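Local coordinates for macrodomain protein (Streptomyces coelicolor, PDB 5E3B) that probably hydrolyses the bond between ADP-ribose and thymidine in DNA and restrains antibiotic production in its host, which rises when the gene is disrupted, at residues K37-I42 and L136-H141; A43-D48 and A100-Q105; W64-A69 and V91-Y96; G127-R132 and D163-R168; V140-I145 and I170-Y175. All coordinates share one frame; numbering follows the deposited sequence. Where two conformers were deposited one is given.

Contact 1 of 5, residues K37-I42 and L136-H141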
# COMPACT_ATOMS: atom_id res chain seq x y z
N LYS A 37 0.27 7.11 17.32
CA LYS A 37 1.50 6.72 17.96
C LYS A 37 1.94 5.35 17.38
O LYS A 37 1.11 4.57 16.94
CB LYS A 37 1.31 6.69 19.51
CG LYS A 37 1.33 5.31 20.18
N GLY A 38 3.23 5.07 17.46
CA GLY A 38 3.75 3.77 17.19
C GLY A 38 4.15 3.75 15.71
O GLY A 38 4.05 4.76 15.04
N VAL A 39 4.64 2.62 15.28
CA VAL A 39 5.15 2.47 13.92
C VAL A 39 3.93 2.56 13.04
O VAL A 39 2.89 1.95 13.34
CB VAL A 39 5.88 1.13 13.73
CG1 VAL A 39 6.33 0.97 12.30
CG2 VAL A 39 7.08 1.06 14.70
N LYS A 40 4.10 3.26 11.95
CA LYS A 40 3.05 3.45 10.92
C LYS A 40 3.54 2.90 9.59
O LYS A 40 4.69 3.16 9.16
CB LYS A 40 2.78 4.93 10.78
CG LYS A 40 2.09 5.45 12.04
CD LYS A 40 2.19 6.96 12.20
CE LYS A 40 3.52 7.46 12.76
NZ LYS A 40 3.75 7.34 14.23
N MET A 41 2.61 2.22 8.87
CA MET A 41 2.92 1.70 7.56
C MET A 41 1.83 2.14 6.63
O MET A 41 0.67 1.86 6.85
CB MET A 41 3.03 0.20 7.54
CG MET A 41 3.43 -0.31 6.21
SD MET A 41 3.51 -2.09 6.17
CE MET A 41 4.90 -2.44 7.18
N ILE A 42 2.27 2.84 5.57
CA ILE A 42 1.36 3.38 4.55
C ILE A 42 1.42 2.46 3.35
O ILE A 42 2.46 2.37 2.72
CB ILE A 42 1.78 4.78 4.21
CG1 ILE A 42 1.80 5.67 5.47
CG2 ILE A 42 0.95 5.36 3.11
CD1 ILE A 42 2.71 6.82 5.27
N LEU A 136 6.62 -5.44 13.01
CA LEU A 136 6.92 -4.07 13.39
C LEU A 136 5.98 -3.49 14.47
O LEU A 136 6.18 -2.37 14.89
CB LEU A 136 6.83 -3.15 12.18
CG LEU A 136 8.00 -3.28 11.19
CD1 LEU A 136 7.65 -2.45 9.96
CD2 LEU A 136 9.32 -2.73 11.71
N GLU A 137 4.94 -4.23 14.80
CA GLU A 137 3.83 -3.75 15.66
C GLU A 137 3.27 -2.45 15.08
O GLU A 137 3.01 -1.47 15.77
CB GLU A 137 4.33 -3.58 17.11
CG GLU A 137 4.64 -4.94 17.71
CD GLU A 137 4.94 -4.88 19.22
OE1 GLU A 137 4.86 -3.79 19.84
OE2 GLU A 137 5.26 -5.96 19.76
N ALA A 138 3.04 -2.44 13.78
CA ALA A 138 2.62 -1.24 13.11
C ALA A 138 1.11 -1.19 12.92
O ALA A 138 0.47 -2.20 12.70
CB ALA A 138 3.32 -1.13 11.78
N SER A 139 0.61 0.04 12.85
CA SER A 139 -0.72 0.24 12.24
C SER A 139 -0.58 0.50 10.75
O SER A 139 0.49 0.98 10.30
CB SER A 139 -1.41 1.42 12.91
OG SER A 139 -0.67 2.62 12.83
N VAL A 140 -1.64 0.20 9.99
CA VAL A 140 -1.60 0.29 8.53
C VAL A 140 -2.58 1.38 8.05
O VAL A 140 -3.65 1.52 8.65
CB VAL A 140 -1.86 -1.07 7.89
CG1 VAL A 140 -1.99 -0.94 6.41
CG2 VAL A 140 -0.71 -2.02 8.27
N HIS A 141 -2.15 2.16 7.07
CA HIS A 141 -2.82 3.40 6.59
C HIS A 141 -2.87 3.32 5.10
O HIS A 141 -1.83 3.20 4.41
CB HIS A 141 -2.00 4.59 7.11
CG HIS A 141 -1.93 4.61 8.60
ND1 HIS A 141 -2.90 5.21 9.38
CD2 HIS A 141 -1.10 3.99 9.46
CE1 HIS A 141 -2.62 5.04 10.64
NE2 HIS A 141 -1.56 4.26 10.73
O HOH W 1 0.87 2.63 15.06
O HOH W 2 4.37 0.43 17.20

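Contact 2 of 5, residues A43-D48 and A100-Q105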
# COMPACT_ATOMS: atom_id res chain seq x y z
N ALA A 43 0.32 1.78 3.01
CA ALA A 43 0.32 0.77 1.97
C ALA A 43 -0.54 1.23 0.84
O ALA A 43 -1.66 1.76 1.07
CB ALA A 43 -0.27 -0.54 2.51
N HIS A 44 -0.03 1.06 -0.38
CA HIS A 44 -0.76 1.52 -1.55
C HIS A 44 -0.45 0.64 -2.74
O HIS A 44 0.56 -0.05 -2.82
CB HIS A 44 -0.47 3.01 -1.77
CG HIS A 44 0.95 3.26 -2.23
ND1 HIS A 44 1.28 3.78 -3.46
CD2 HIS A 44 2.14 2.98 -1.62
CE1 HIS A 44 2.58 3.81 -3.62
NE2 HIS A 44 3.13 3.32 -2.54
N VAL A 45 -1.36 0.72 -3.72
CA VAL A 45 -1.30 -0.10 -4.90
C VAL A 45 -0.48 0.50 -6.06
O VAL A 45 -0.89 1.54 -6.60
CB VAL A 45 -2.68 -0.51 -5.44
CG1 VAL A 45 -2.50 -1.42 -6.60
CG2 VAL A 45 -3.42 -1.25 -4.32
N CYS A 46 0.56 -0.18 -6.48
CA CYS A 46 1.33 0.21 -7.66
C CYS A 46 1.07 -0.74 -8.80
O CYS A 46 0.62 -1.90 -8.61
CB CYS A 46 2.81 0.20 -7.29
SG CYS A 46 3.29 1.34 -5.96
N ASN A 47 1.39 -0.29 -10.00
CA ASN A 47 1.33 -1.18 -11.19
C ASN A 47 2.61 -1.93 -11.44
O ASN A 47 3.69 -1.68 -10.87
CB ASN A 47 0.89 -0.37 -12.41
CG ASN A 47 1.90 0.67 -12.80
OD1 ASN A 47 2.97 0.35 -13.36
ND2 ASN A 47 1.60 1.90 -12.47
N ASP A 48 2.48 -2.96 -12.27
CA ASP A 48 3.62 -3.80 -12.59
C ASP A 48 4.40 -3.38 -13.82
O ASP A 48 5.24 -4.13 -14.33
CB ASP A 48 3.16 -5.27 -12.77
CG ASP A 48 2.14 -5.45 -13.89
OD1 ASP A 48 1.69 -4.48 -14.53
OD2 ASP A 48 1.74 -6.65 -14.09
N ALA A 100 4.72 0.95 1.95
CA ALA A 100 4.70 -0.35 1.35
C ALA A 100 4.17 -0.18 -0.06
O ALA A 100 2.99 0.13 -0.29
CB ALA A 100 3.73 -1.33 2.12
N ASN A 101 5.07 -0.30 -1.03
CA ASN A 101 4.72 -0.26 -2.41
C ASN A 101 4.29 -1.69 -2.86
O ASN A 101 5.12 -2.60 -2.96
CB ASN A 101 5.90 0.15 -3.29
CG ASN A 101 6.45 1.56 -3.05
OD1 ASN A 101 5.79 2.49 -2.62
ND2 ASN A 101 7.77 1.67 -3.32
N MET A 102 2.99 -1.87 -3.01
CA MET A 102 2.37 -3.18 -3.31
C MET A 102 2.17 -3.29 -4.82
O MET A 102 1.47 -2.45 -5.38
CB MET A 102 1.02 -3.34 -2.68
CG MET A 102 1.05 -3.22 -1.16
SD MET A 102 -0.55 -3.62 -0.35
CE MET A 102 -1.49 -2.25 -0.85
N ILE A 103 2.66 -4.34 -5.43
CA ILE A 103 2.42 -4.50 -6.89
C ILE A 103 1.09 -5.21 -7.04
O ILE A 103 1.04 -6.48 -6.97
CB ILE A 103 3.59 -5.25 -7.57
CG1 ILE A 103 4.96 -4.61 -7.31
CG2 ILE A 103 3.28 -5.29 -9.07
CD1 ILE A 103 5.05 -3.11 -7.57
N GLY A 104 0.05 -4.42 -7.22
CA GLY A 104 -1.29 -4.96 -7.17
C GLY A 104 -2.07 -4.77 -8.40
O GLY A 104 -3.15 -5.39 -8.52
N GLN A 105 -1.61 -3.90 -9.30
CA GLN A 105 -2.38 -3.48 -10.48
C GLN A 105 -1.63 -3.95 -11.71
O GLN A 105 -0.43 -3.74 -11.86
CB GLN A 105 -2.54 -1.96 -10.48
CG GLN A 105 -3.09 -1.43 -11.76
CD GLN A 105 -3.04 0.04 -11.77
OE1 GLN A 105 -2.71 0.66 -10.76
NE2 GLN A 105 -3.23 0.63 -12.93
O HOH W 3 -2.93 1.96 -8.31
O HOH W 4 -0.96 2.73 -11.20

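Contact 3 of 5, residues W64-A69 and V91-Y96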
# COMPACT_ATOMS: atom_id res chain seq x y z
N TRP A 64 8.04 12.50 0.41
CA TRP A 64 9.35 11.80 0.55
C TRP A 64 9.76 11.35 -0.79
O TRP A 64 8.96 10.86 -1.59
CB TRP A 64 9.28 10.56 1.39
CG TRP A 64 8.66 10.68 2.77
CD1 TRP A 64 9.19 11.26 3.91
CD2 TRP A 64 7.38 10.18 3.14
NE1 TRP A 64 8.31 11.14 4.94
CE2 TRP A 64 7.21 10.45 4.50
CE3 TRP A 64 6.37 9.48 2.45
CZ2 TRP A 64 6.06 10.08 5.21
CZ3 TRP A 64 5.20 9.13 3.16
CH2 TRP A 64 5.08 9.40 4.48
N PRO A 65 11.09 11.40 -1.09
CA PRO A 65 11.61 10.96 -2.37
C PRO A 65 11.91 9.40 -2.44
O PRO A 65 11.94 8.81 -3.54
CB PRO A 65 12.95 11.78 -2.42
CG PRO A 65 13.35 11.87 -1.01
CD PRO A 65 12.12 12.12 -0.27
N GLN A 66 12.10 8.81 -1.29
CA GLN A 66 12.58 7.41 -1.21
C GLN A 66 11.65 6.38 -1.86
O GLN A 66 12.12 5.47 -2.56
CB GLN A 66 13.01 6.94 0.14
CG GLN A 66 14.20 7.68 0.72
CD GLN A 66 13.76 8.94 1.48
OE1 GLN A 66 12.61 9.33 1.47
NE2 GLN A 66 14.76 9.65 2.06
N PRO A 67 10.33 6.42 -1.59
CA PRO A 67 9.49 5.39 -2.17
C PRO A 67 9.49 5.31 -3.68
O PRO A 67 9.59 4.23 -4.25
CB PRO A 67 8.10 5.68 -1.57
CG PRO A 67 8.40 6.38 -0.32
CD PRO A 67 9.58 7.27 -0.66
N GLU A 68 9.39 6.47 -4.34
CA GLU A 68 9.47 6.50 -5.76
C GLU A 68 10.86 5.99 -6.33
O GLU A 68 10.87 5.19 -7.24
CB GLU A 68 9.15 7.91 -6.31
CG GLU A 68 9.27 8.04 -7.81
CD GLU A 68 8.99 9.41 -8.41
OE1 GLU A 68 8.62 10.36 -7.68
OE2 GLU A 68 9.18 9.53 -9.65
N ALA A 69 11.93 6.47 -5.74
CA ALA A 69 13.25 6.01 -6.15
C ALA A 69 13.38 4.53 -6.00
O ALA A 69 13.85 3.85 -6.97
CB ALA A 69 14.30 6.71 -5.32
N VAL A 91 9.73 0.62 2.35
CA VAL A 91 10.64 1.71 2.23
C VAL A 91 10.54 2.62 3.45
O VAL A 91 9.49 3.21 3.72
CB VAL A 91 10.37 2.61 0.95
CG1 VAL A 91 11.43 3.71 0.85
CG2 VAL A 91 10.32 1.75 -0.31
N GLN A 92 11.60 2.73 4.26
CA GLN A 92 11.59 3.51 5.49
C GLN A 92 11.73 4.98 5.10
O GLN A 92 12.63 5.37 4.37
CB GLN A 92 12.68 3.04 6.50
CG GLN A 92 12.45 3.68 7.85
CD GLN A 92 13.43 3.20 8.92
OE1 GLN A 92 14.35 2.41 8.59
NE2 GLN A 92 13.27 3.70 10.15
N VAL A 93 10.79 5.81 5.61
CA VAL A 93 10.76 7.23 5.27
C VAL A 93 10.93 8.16 6.47
O VAL A 93 11.25 9.34 6.28
CB VAL A 93 9.50 7.62 4.45
CG1 VAL A 93 9.59 7.02 3.06
CG2 VAL A 93 8.19 7.22 5.16
N GLU A 94 10.65 7.67 7.67
CA GLU A 94 10.85 8.42 8.90
C GLU A 94 11.34 7.41 9.93
O GLU A 94 11.35 6.18 9.71
CB GLU A 94 9.53 9.08 9.37
CG GLU A 94 8.94 10.03 8.37
CD GLU A 94 9.64 11.34 8.25
OE1 GLU A 94 10.58 11.63 9.04
OE2 GLU A 94 9.26 12.15 7.36
N PRO A 95 11.70 7.89 11.16
CA PRO A 95 12.13 6.93 12.16
C PRO A 95 11.18 5.74 12.38
O PRO A 95 11.66 4.62 12.50
CB PRO A 95 12.23 7.80 13.46
CG PRO A 95 12.61 9.07 12.92
CD PRO A 95 11.85 9.28 11.61
N TYR A 96 9.84 6.03 12.41
CA TYR A 96 8.87 4.96 12.63
C TYR A 96 7.78 5.06 11.59
O TYR A 96 6.62 4.70 11.91
CB TYR A 96 8.34 5.07 14.03
CG TYR A 96 9.50 4.97 15.05
CD1 TYR A 96 10.11 3.75 15.23
CD2 TYR A 96 9.94 6.10 15.75
CE1 TYR A 96 11.22 3.60 16.06
CE2 TYR A 96 11.02 5.99 16.67
CZ TYR A 96 11.64 4.73 16.81
OH TYR A 96 12.71 4.53 17.68
O HOH W 5 12.47 10.52 4.14

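Contact 4 of 5, residues G127-R132 and D163-R168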
# COMPACT_ATOMS: atom_id res chain seq x y z
N GLY A 127 -1.36 -9.61 2.42
CA GLY A 127 -0.84 -10.56 3.37
C GLY A 127 0.59 -10.34 3.75
O GLY A 127 1.00 -10.44 4.93
N ARG A 128 1.39 -9.99 2.74
CA ARG A 128 2.76 -9.61 3.03
C ARG A 128 2.93 -8.34 3.86
O ARG A 128 3.84 -8.25 4.71
CB ARG A 128 3.55 -9.50 1.74
CG ARG A 128 3.63 -10.83 1.07
CD ARG A 128 4.45 -10.85 -0.18
NE ARG A 128 4.42 -12.21 -0.74
CZ ARG A 128 5.06 -12.59 -1.86
NH1 ARG A 128 5.85 -11.73 -2.51
NH2 ARG A 128 4.92 -13.86 -2.33
N VAL A 129 2.09 -7.34 3.61
CA VAL A 129 2.01 -6.17 4.47
C VAL A 129 1.69 -6.57 5.89
O VAL A 129 2.27 -6.06 6.83
CB VAL A 129 0.98 -5.16 3.89
CG1 VAL A 129 0.66 -4.06 4.86
CG2 VAL A 129 1.52 -4.54 2.60
N ALA A 130 0.68 -7.45 6.04
CA ALA A 130 0.30 -7.92 7.34
C ALA A 130 1.46 -8.59 8.05
O ALA A 130 1.66 -8.33 9.21
CB ALA A 130 -0.88 -8.80 7.29
N ASP A 131 2.19 -9.47 7.35
CA ASP A 131 3.37 -10.13 8.01
C ASP A 131 4.31 -9.08 8.56
O ASP A 131 4.86 -9.16 9.67
CB ASP A 131 4.08 -11.06 7.06
CG ASP A 131 3.15 -12.22 6.54
OD1 ASP A 131 2.21 -12.63 7.26
OD2 ASP A 131 3.32 -12.66 5.38
N ARG A 132 4.64 -8.08 7.72
CA ARG A 132 5.64 -7.04 8.13
C ARG A 132 5.12 -6.12 9.19
O ARG A 132 5.81 -5.77 10.17
CB ARG A 132 6.09 -6.34 6.86
CG ARG A 132 7.23 -5.33 6.95
CD ARG A 132 8.54 -6.03 7.26
NE ARG A 132 9.61 -5.01 7.30
CZ ARG A 132 10.48 -4.85 8.31
NH1 ARG A 132 10.48 -5.59 9.39
NH2 ARG A 132 11.39 -3.87 8.20
N ASP A 163 -9.77 -9.48 5.62
CA ASP A 163 -9.30 -10.86 5.74
C ASP A 163 -7.78 -10.95 6.05
O ASP A 163 -7.33 -11.85 6.72
CB ASP A 163 -9.63 -11.61 4.49
CG ASP A 163 -9.34 -13.05 4.59
OD1 ASP A 163 -9.97 -13.76 5.40
OD2 ASP A 163 -8.42 -13.53 3.88
N ARG A 164 -7.00 -10.02 5.44
CA ARG A 164 -5.56 -10.14 5.58
C ARG A 164 -4.96 -9.30 6.72
O ARG A 164 -3.89 -9.66 7.29
CB ARG A 164 -4.80 -9.72 4.28
CG ARG A 164 -5.20 -10.53 3.04
CD ARG A 164 -4.81 -11.99 3.28
NE ARG A 164 -4.65 -12.69 2.05
CZ ARG A 164 -5.60 -13.14 1.26
NH1 ARG A 164 -5.17 -13.72 0.10
NH2 ARG A 164 -6.92 -13.22 1.61
N LEU A 165 -5.62 -8.17 7.04
CA LEU A 165 -5.14 -7.25 8.04
C LEU A 165 -5.97 -7.28 9.28
O LEU A 165 -5.44 -7.64 10.31
CB LEU A 165 -5.03 -5.84 7.50
CG LEU A 165 -4.00 -5.68 6.36
CD1 LEU A 165 -4.15 -4.40 5.56
CD2 LEU A 165 -2.61 -5.72 7.00
N THR A 166 -7.22 -6.84 9.25
CA THR A 166 -8.07 -6.85 10.44
C THR A 166 -8.10 -8.20 11.16
O THR A 166 -7.93 -8.23 12.42
CB THR A 166 -9.52 -6.39 10.05
OG1 THR A 166 -9.35 -5.11 9.45
CG2 THR A 166 -10.30 -6.25 11.34
N ARG A 167 -8.17 -9.26 10.39
CA ARG A 167 -8.24 -10.63 10.90
C ARG A 167 -7.02 -10.94 11.78
O ARG A 167 -7.10 -11.73 12.71
CB ARG A 167 -8.29 -11.62 9.75
CG ARG A 167 -8.58 -13.07 10.13
CD ARG A 167 -8.47 -14.01 8.94
NE ARG A 167 -7.15 -13.93 8.34
CZ ARG A 167 -6.07 -14.57 8.74
NH1 ARG A 167 -4.93 -14.31 8.14
NH2 ARG A 167 -6.09 -15.41 9.78
N ARG A 168 -5.93 -10.32 11.48
CA ARG A 168 -4.72 -10.50 12.30
C ARG A 168 -4.52 -9.53 13.39
O ARG A 168 -3.46 -9.58 14.04
CB ARG A 168 -3.57 -10.52 11.35
CG ARG A 168 -3.64 -11.89 10.75
CD ARG A 168 -2.55 -12.14 9.88
NE ARG A 168 -1.21 -12.20 10.51
CZ ARG A 168 -0.17 -12.29 9.68
NH1 ARG A 168 -0.38 -12.39 8.38
NH2 ARG A 168 1.03 -12.33 10.14

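Contact 5 of 5, residues V140-I145 and I170-Y175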
# COMPACT_ATOMS: atom_id res chain seq x y z
N VAL A 140 -1.64 0.20 9.99
CA VAL A 140 -1.60 0.29 8.53
C VAL A 140 -2.58 1.38 8.05
O VAL A 140 -3.65 1.52 8.65
CB VAL A 140 -1.86 -1.07 7.89
CG1 VAL A 140 -1.99 -0.94 6.41
CG2 VAL A 140 -0.71 -2.02 8.27
N HIS A 141 -2.15 2.16 7.07
CA HIS A 141 -2.82 3.40 6.59
C HIS A 141 -2.87 3.32 5.10
O HIS A 141 -1.83 3.20 4.41
CB HIS A 141 -2.00 4.59 7.11
CG HIS A 141 -1.93 4.61 8.60
ND1 HIS A 141 -2.90 5.21 9.38
CD2 HIS A 141 -1.10 3.99 9.46
CE1 HIS A 141 -2.62 5.04 10.64
NE2 HIS A 141 -1.56 4.26 10.73
N LEU A 142 -4.12 3.29 4.55
CA LEU A 142 -4.31 3.07 3.16
C LEU A 142 -5.24 4.12 2.54
O LEU A 142 -6.22 4.49 3.15
CB LEU A 142 -4.90 1.70 2.82
CG LEU A 142 -4.26 0.37 3.29
CD1 LEU A 142 -5.00 -0.04 4.49
CD2 LEU A 142 -4.23 -0.68 2.19
N PRO A 143 -4.90 4.58 1.36
CA PRO A 143 -5.88 5.40 0.70
C PRO A 143 -6.95 4.51 0.10
O PRO A 143 -6.74 3.41 -0.31
CB PRO A 143 -5.08 6.00 -0.43
CG PRO A 143 -4.04 4.97 -0.75
CD PRO A 143 -3.68 4.41 0.54
N ARG A 144 -8.12 5.13 0.08
CA ARG A 144 -9.28 4.52 -0.42
C ARG A 144 -9.10 4.66 -1.86
O ARG A 144 -8.62 5.74 -2.38
CB ARG A 144 -10.52 5.33 0.11
CG ARG A 144 -11.78 4.89 -0.47
CD ARG A 144 -12.84 5.92 -0.12
NE ARG A 144 -13.28 5.73 1.24
CZ ARG A 144 -14.15 4.81 1.64
NH1 ARG A 144 -14.44 4.74 2.92
NH2 ARG A 144 -14.73 3.94 0.80
N ILE A 145 -9.27 3.52 -2.49
CA ILE A 145 -9.56 3.46 -3.89
C ILE A 145 -11.01 2.89 -4.11
O ILE A 145 -11.66 3.42 -5.01
CB ILE A 145 -8.42 2.67 -4.61
CG1 ILE A 145 -8.16 1.29 -4.03
CG2 ILE A 145 -7.13 3.53 -4.51
CD1 ILE A 145 -7.33 0.33 -4.88
N ILE A 170 -4.38 -6.28 13.16
CA ILE A 170 -3.61 -5.11 12.75
C ILE A 170 -4.59 -3.93 12.60
O ILE A 170 -5.53 -3.99 11.81
CB ILE A 170 -2.85 -5.37 11.48
CG1 ILE A 170 -1.81 -6.51 11.71
CG2 ILE A 170 -2.19 -4.10 10.96
CD1 ILE A 170 -1.38 -7.02 10.41
N PRO A 171 -4.31 -2.81 13.30
CA PRO A 171 -5.18 -1.64 13.10
C PRO A 171 -5.08 -1.11 11.65
O PRO A 171 -3.99 -0.98 11.11
CB PRO A 171 -4.62 -0.60 14.04
CG PRO A 171 -3.70 -1.35 15.02
CD PRO A 171 -3.22 -2.55 14.27
N VAL A 172 -6.22 -0.74 11.05
CA VAL A 172 -6.23 -0.20 9.75
C VAL A 172 -7.05 1.08 9.70
O VAL A 172 -8.16 1.16 10.28
CB VAL A 172 -6.85 -1.21 8.77
CG1 VAL A 172 -7.07 -0.54 7.42
CG2 VAL A 172 -5.98 -2.43 8.60
N THR A 173 -6.52 2.06 9.04
CA THR A 173 -7.29 3.26 8.71
C THR A 173 -7.27 3.50 7.22
O THR A 173 -6.25 3.44 6.53
CB THR A 173 -6.68 4.46 9.43
OG1 THR A 173 -6.51 4.26 10.85
CG2 THR A 173 -7.41 5.78 9.13
N VAL A 174 -8.47 3.77 6.64
CA VAL A 174 -8.69 3.99 5.23
C VAL A 174 -9.05 5.46 5.02
O VAL A 174 -9.95 5.99 5.68
CB VAL A 174 -9.84 3.10 4.70
CG1 VAL A 174 -10.33 3.43 3.31
CG2 VAL A 174 -9.47 1.63 4.84
N TYR A 175 -8.28 6.10 4.15
CA TYR A 175 -8.38 7.58 3.97
C TYR A 175 -9.00 7.95 2.63
O TYR A 175 -8.71 7.45 1.56
CB TYR A 175 -6.93 8.15 3.99
CG TYR A 175 -6.22 8.02 5.25
CD1 TYR A 175 -5.64 6.78 5.63
CD2 TYR A 175 -6.06 9.09 6.15
CE1 TYR A 175 -4.99 6.65 6.83
CE2 TYR A 175 -5.37 8.94 7.37
CZ TYR A 175 -4.79 7.70 7.69
OH TYR A 175 -4.13 7.61 8.90
O HOH W 6 -4.57 2.37 11.52

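Contact 1 of 5, residues K37-I42 and L136-H141
V39 has chi1 177°, which swings CG1 away from its own N and onto A138 CB at 3.7 Å. The chain of M41 runs straight through chi1 and chi2, then bends at chi3 (-69°). In one of the two conformers of M41, that bend carries CE to L136 CD1, 3.9 Å away, and the two side chains cross at about a right angle. These residues lie on two neighbouring parallel strands, 40-47 and 139-143, inside the mixed sheet of the macrodomain. The strands pair as K40 with S139, M41 with V140 and I42 with H141. M41 sits between two bonds: its N donates to S139 O at 2.8 Å, and its O takes H141 N, also at 2.8 Å. One step earlier S139 N donates to V39 O at 3.0 Å. E137, the first non-helical residue after helix 119-136, completes a Schellman motif. On the sheet face of K40, S139 and H141, the imidazole is held at both nitrogens. ND1 bonds to Y175 OH, and NE2 donates to S139 OG at 2.8 Å. A water bridges the strands: it donates to both K37 O and V39 O and accepts from S139 OG at 2.7 Å.

Contact 2 of 5, residues A43-D48 and A100-Q105
A beta bulge marks the C-terminal end of this strand pair, where C46 faces G104 and Q105 of the other strand. C46 O accepts from G104 N at 2.9 Å and also from Q105 N at 3.1 Å. The pairing therefore slips by one residue between C46 and N47. Before the slip the pairing is one to one, with C46 N bonded to M102 O at 2.7 Å. The strands are 40-47 and 97-105, parallel neighbours in the six-stranded mixed sheet of the macrodomain. H44 and N101 lie side by side on one face. H44 NE2 donates to N101 OD1 at 2.8 Å, close to the imidazole plane, while the amide stands nearly square to the ring (82°). N101 ND2 turns to Q89 and P67, so both ends of this buried amide are held. On the other face M102 bends at chi3 (-70°), which brings CE to A43 CB at 4.0 Å and also near V45 CG2. C46 CB meets I103 CD1 at 4.0 Å on the H44 side. Beyond the bulge, N47 ND2 donates to a water that also donates to Q105 OE1. The side chain of N47 lies about 4 Å from a 1,2-ethanediol, probably from the crystallisation liquor, and its OD1 bonds to L49 N.

Contact 3 of 5, residues W64-A69 and V91-Y96
The face contact between W64 and V93 is a CH-pi interaction. V93 CB stands 3.5 Å from the centroid of the five-membered ring of W64, only 5° off the ring normal. V93 CG2 reaches further over the same face, to within 3.4 Å of CE2 of W64. This methyl lies between the backbone N and the carbonyl carbon of V93, which places it over CE2 and CZ2 of the indole.

One hydrogen bond works at the edge of the indole. W64 NE1 donates to E94 OE2 at 2.8 Å, with the oxygen in the ring plane. OE2 is met on its anti side, 28° out of the carboxylate plane, and the carboxylate is turned 61° from the ring. E94 bends at chi2 to reach there. A water lies near both Q66 OE1 and V93 O.

Apolar packing extends the contact. P67 CG touches V93 CG1 at 3.6 Å. Q66 CB meets V91 CG1 at 3.7 Å.

V93 and E94 form a classic beta bulge opposite V97. This is consistent with both reaching the indole, one over its face and one at its edge. The segment 64-69 thus packs against strand 88-94, the outermost strand at this end of the sheet. The same W64 and P67 also touch V99 of strand 97-105, the antiparallel neighbour, and P67 leans on W52.

Contact 4 of 5, residues G127-R132 and D163-R168
D131 and R168 form a salt bridge between helix 119-136 and the loop that follows helix 154-166. R168 reaches D131 end-on, with both NH1 and NH2 on a single oxygen, OD1. The NH1 to OD1 distance is 2.8 Å, and NH2 to OD1 is 3.1 Å. OD1 lies in the guanidinium plane, while the carboxylate is turned 47° from it. OD1 offers NH2 its anti lone pair and meets NH1 nearly along its C-O axis. The bend of R168 at chi3 (66°) swings the guanidinium across to helix 119-136, so that A130 CB lies over one of its faces.

A130 packs between the helices. Its CB is 3.5 Å from L165 CD2, and it is packed tightly against R164 O at 3.1 Å. R164 CB lies 3.9 Å from G127 N. V129 CG1 also meets L165 CD2, at 4.2 Å.

Further out, helix 154-166 widens into a pi-type turn at 163-166. There R164 NH2 forms a salt bridge with D163 OD2. I170 packs under both A130 and L165. The chemistry is thus layered: aliphatic carbon inside, and an exposed charge pair that ties R168, in the loop, to the side of helix 119-136.

Contact 5 of 5, residues V140-I145 and I170-Y175
V140 to P143 run parallel to V172 to Y175 at a 21° angle, with the axes 4.6 Å apart. The ladder is continuous: V140 N meets P171 O at 2.9 Å, T173 N meets V140 O, L142 N meets T173 O, and Y175 N meets L142 O. R144 N closes it on Y175 O, beyond the end of the first strand.

On the face of H141, T173 and Y175, the tyrosine OH bonds to H141 ND1 at 2.7 Å. Either group could be the donor. The two rings meet rim to rim, with planes 47° apart and neither over the other. The chi1 of Y175 (-65°) brings the edge of its ring to L142 O, 3.4 Å from CD1 of the tyrosine. A water donates to V140 O and is 2.8 Å from T173 OG1.

The opposite face is aliphatic. L142 CD1 packs on V172 CG1 at 3.6 Å, and V140 CG2 on I170 CG2 at 3.7 Å. At the far end V174 CG1 lies over one face of the R144 guanidinium. The side chain of R144 also comes within about 3 Å of a bound sodium ion.

Strand 25-28 flanks strand 172-176 on its other edge, with V27 against Y175. Helix 154-166 lies over V172 through L165 and over V174 through W154, while helix 119-136 meets V140 and L142.

In the fold
Contacts 1, 2 and 5 join successive strands of one sheet. Strand 40-47 is shared by contacts 1 and 2, whose centres are about 17 Å apart; I42 O to A100 N (2.8 Å) and H141 O to A43 N (2.9 Å) are probable hydrogen bonds between them. Contacts 1 and 5 share V140 and H141. Contact 4 lies against the aliphatic face of that sheet: V129 CG1 touches M41 SD at 3.7 Å, and L165 meets V172. Contact 3 belongs to the far edge, its centre about 21 Å from that of contact 4. A 1,2-ethanediol lies about 4 Å from the side chain of N47 in contact 2, and contact 5 has R144 beside a sodium ion.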